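Putative exported protein (Bacteroides fragilis, PDB 3FZX) is of uncharacterised function but binds calcium ions and, with its YmcC-like fold, is probably an exported lipid-binding protein. Local coordinates at residues A52-A57 with T63-Q68. Numbering follows the deposited sequence.
Sequences ANYTFA and TLNSGQ
Tyr-54 lays its phenol across the backbone of Gly-67, the glycine at the hydrogen-bonded position facing it in this antiparallel pair. Its ring carbon CG sits between the backbone N and the carbonyl carbon (chi1 63°), a torsion that swings the ring over the partner strand. Gly-67 CA forms a CH-pi contact 3.8 Å from the ring centroid, 23° off the normal. Gly-67 N lies over the same ring face, offset toward the rim. At the ring edge, in plane, Asn-65 OD1 lies 3.5 Å from Tyr-54 CE1; this buried oxygen has no hydrogen-bonding partner in the model, whereas Asn-65 ND2 is hydrogen-bonded to the backbone O atoms of Asn-96 and Val-99.

Backbone bonds join Tyr-54 and Gly-67 in both directions, and Phe-56 N reaches Asn-65 O at 2.8 Å. Then comes a classic beta bulge: Leu-64 and Asn-65 both face Phe-56, whose O accepts from Leu-64 N at 2.7 Å and from Asn-65 N at a longer 3.3 Å. The extra residue shifts the register by one, setting Ala-57 opposite Thr-63.

On the face opposite Tyr-54, Phe-56 and Asn-65, the side chains of Asn-53 and Gln-68 run side by side with their amide planes nearly coplanar, and a weak, bent hydrogen bond runs from Asn-53 ND2 to Gln-68 OE1 (3.0 Å, 130°). Further along, Thr-55 CG2 meets Thr-63 CG2 at 3.8 Å.

The pair belongs to the hairpin of strands 47-58 and 63-74 in the closed antiparallel barrel. Strand 30-44 flanks 52-57 through backbone bonds to Ile-33, Val-35 and Arg-37, while Met-101 of strand 99-107 packs against Tyr-54 and Asn-65.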
loop_
_atom_site.group_PDB
_atom_site.type_symbol
_atom_site.label_atom_id
_atom_site.label_comp_id
_atom_site.label_asym_id
_atom_site.label_seq_id
_atom_site.Cartn_x
_atom_site.Cartn_y
_atom_site.Cartn_z
ATOM N N ALA A 52 9.817 -5.776 -7.160
ATOM C CA ALA A 52 10.730 -6.878 -6.842
ATOM C C ALA A 52 9.953 -8.101 -6.372
ATOM O O ALA A 52 8.910 -7.959 -5.767
ATOM C CB ALA A 52 11.722 -6.462 -5.775
ATOM N N ASN A 53 10.463 -9.287 -6.691
ATOM C CA ASN A 53 9.954 -10.547 -6.140
ATOM C C ASN A 53 10.683 -10.872 -4.846
ATOM O O ASN A 53 11.900 -10.713 -4.783
ATOM C CB ASN A 53 10.219 -11.692 -7.100
ATOM C CG ASN A 53 9.545 -11.495 -8.434
ATOM O OD1 ASN A 53 10.155 -11.706 -9.475
ATOM N ND2 ASN A 53 8.298 -11.069 -8.419
ATOM N N TYR A 54 9.949 -11.319 -3.826
ATOM C CA TYR A 54 10.555 -11.769 -2.572
ATOM C C TYR A 54 10.276 -13.237 -2.365
ATOM O O TYR A 54 9.245 -13.746 -2.821
ATOM C CB TYR A 54 10.070 -10.978 -1.358
ATOM C CG TYR A 54 8.594 -11.090 -1.033
ATOM C CD1 TYR A 54 8.096 -12.156 -0.268
ATOM C CD2 TYR A 54 7.700 -10.114 -1.453
ATOM C CE1 TYR A 54 6.734 -12.255 0.041
ATOM C CE2 TYR A 54 6.339 -10.204 -1.148
ATOM C CZ TYR A 54 5.869 -11.274 -0.402
ATOM O OH TYR A 54 4.539 -11.334 -0.092
ATOM N N THR A 55 11.232 -13.894 -1.701
ATOM C CA THR A 55 11.109 -15.242 -1.187
ATOM C C THR A 55 11.612 -15.270 0.264
ATOM O O THR A 55 12.640 -14.676 0.596
ATOM C CB THR A 55 11.892 -16.220 -2.008
ATOM O OG1 THR A 55 11.345 -16.228 -3.319
ATOM C CG2 THR A 55 11.772 -17.614 -1.451
ATOM N N PHE A 56 10.810 -15.893 1.118
ATOM C CA PHE A 56 11.120 -16.144 2.512
ATOM C C PHE A 56 11.320 -17.647 2.569
ATOM O O PHE A 56 10.454 -18.403 2.158
ATOM C CB PHE A 56 9.939 -15.795 3.432
ATOM C CG PHE A 56 9.792 -14.339 3.760
ATOM C CD1 PHE A 56 10.514 -13.772 4.813
ATOM C CD2 PHE A 56 8.895 -13.539 3.067
ATOM C CE1 PHE A 56 10.374 -12.404 5.138
ATOM C CE2 PHE A 56 8.761 -12.179 3.375
ATOM C CZ PHE A 56 9.489 -11.615 4.423
ATOM N N ALA A 57 12.474 -18.078 3.041
ATOM C CA ALA A 57 12.737 -19.499 3.243
ATOM C C ALA A 57 13.218 -19.738 4.662
ATOM O O ALA A 57 13.552 -18.804 5.383
ATOM C CB ALA A 57 13.760 -20.002 2.238
ATOM N N THR A 63 11.286 -22.859 0.701
ATOM C CA THR A 63 10.482 -21.645 0.554
ATOM C C THR A 63 9.262 -21.699 1.462
ATOM O O THR A 63 8.597 -22.696 1.488
ATOM C CB THR A 63 9.988 -21.473 -0.894
ATOM O OG1 THR A 63 11.119 -21.311 -1.752
ATOM C CG2 THR A 63 9.102 -20.260 -1.031
ATOM N N LEU A 64 9.022 -20.634 2.216
ATOM C CA LEU A 64 7.870 -20.500 3.091
ATOM C C LEU A 64 6.795 -19.607 2.447
ATOM O O LEU A 64 5.604 -19.829 2.605
ATOM C CB LEU A 64 8.293 -19.900 4.444
ATOM C CG LEU A 64 9.395 -20.621 5.239
ATOM C CD1 LEU A 64 9.615 -19.914 6.559
ATOM C CD2 LEU A 64 9.076 -22.097 5.489
ATOM N N ASN A 65 7.220 -18.596 1.711
ATOM C CA ASN A 65 6.310 -17.617 1.157
ATOM C C ASN A 65 7.038 -16.842 0.077
ATOM O O ASN A 65 8.229 -16.563 0.226
ATOM C CB ASN A 65 5.919 -16.646 2.273
ATOM C CG ASN A 65 4.678 -15.834 1.954
ATOM O OD1 ASN A 65 4.766 -14.655 1.687
ATOM N ND2 ASN A 65 3.516 -16.465 2.001
ATOM N N SER A 66 6.330 -16.496 -0.998
ATOM C CA SER A 66 6.831 -15.562 -1.990
ATOM C C SER A 66 5.739 -14.701 -2.587
ATOM O O SER A 66 4.557 -15.056 -2.609
ATOM C CB SER A 66 7.646 -16.245 -3.086
ATOM O OG SER A 66 7.018 -17.401 -3.547
ATOM N N GLY A 67 6.154 -13.523 -3.030
ATOM C CA GLY A 67 5.245 -12.552 -3.595
ATOM C C GLY A 67 6.011 -11.453 -4.286
ATOM O O GLY A 67 7.180 -11.629 -4.666
ATOM N N GLN A 68 5.330 -10.339 -4.485
ATOM C CA GLN A 68 5.933 -9.190 -5.100
ATOM C C GLN A 68 5.782 -8.050 -4.147
ATOM O O GLN A 68 4.903 -8.053 -3.301
ATOM C CB GLN A 68 5.261 -8.852 -6.417
ATOM C CG GLN A 68 5.488 -9.902 -7.470
ATOM C CD GLN A 68 5.233 -9.377 -8.872
ATOM O OE1 GLN A 68 6.064 -9.539 -9.759
ATOM N NE2 GLN A 68 4.090 -8.728 -9.073
#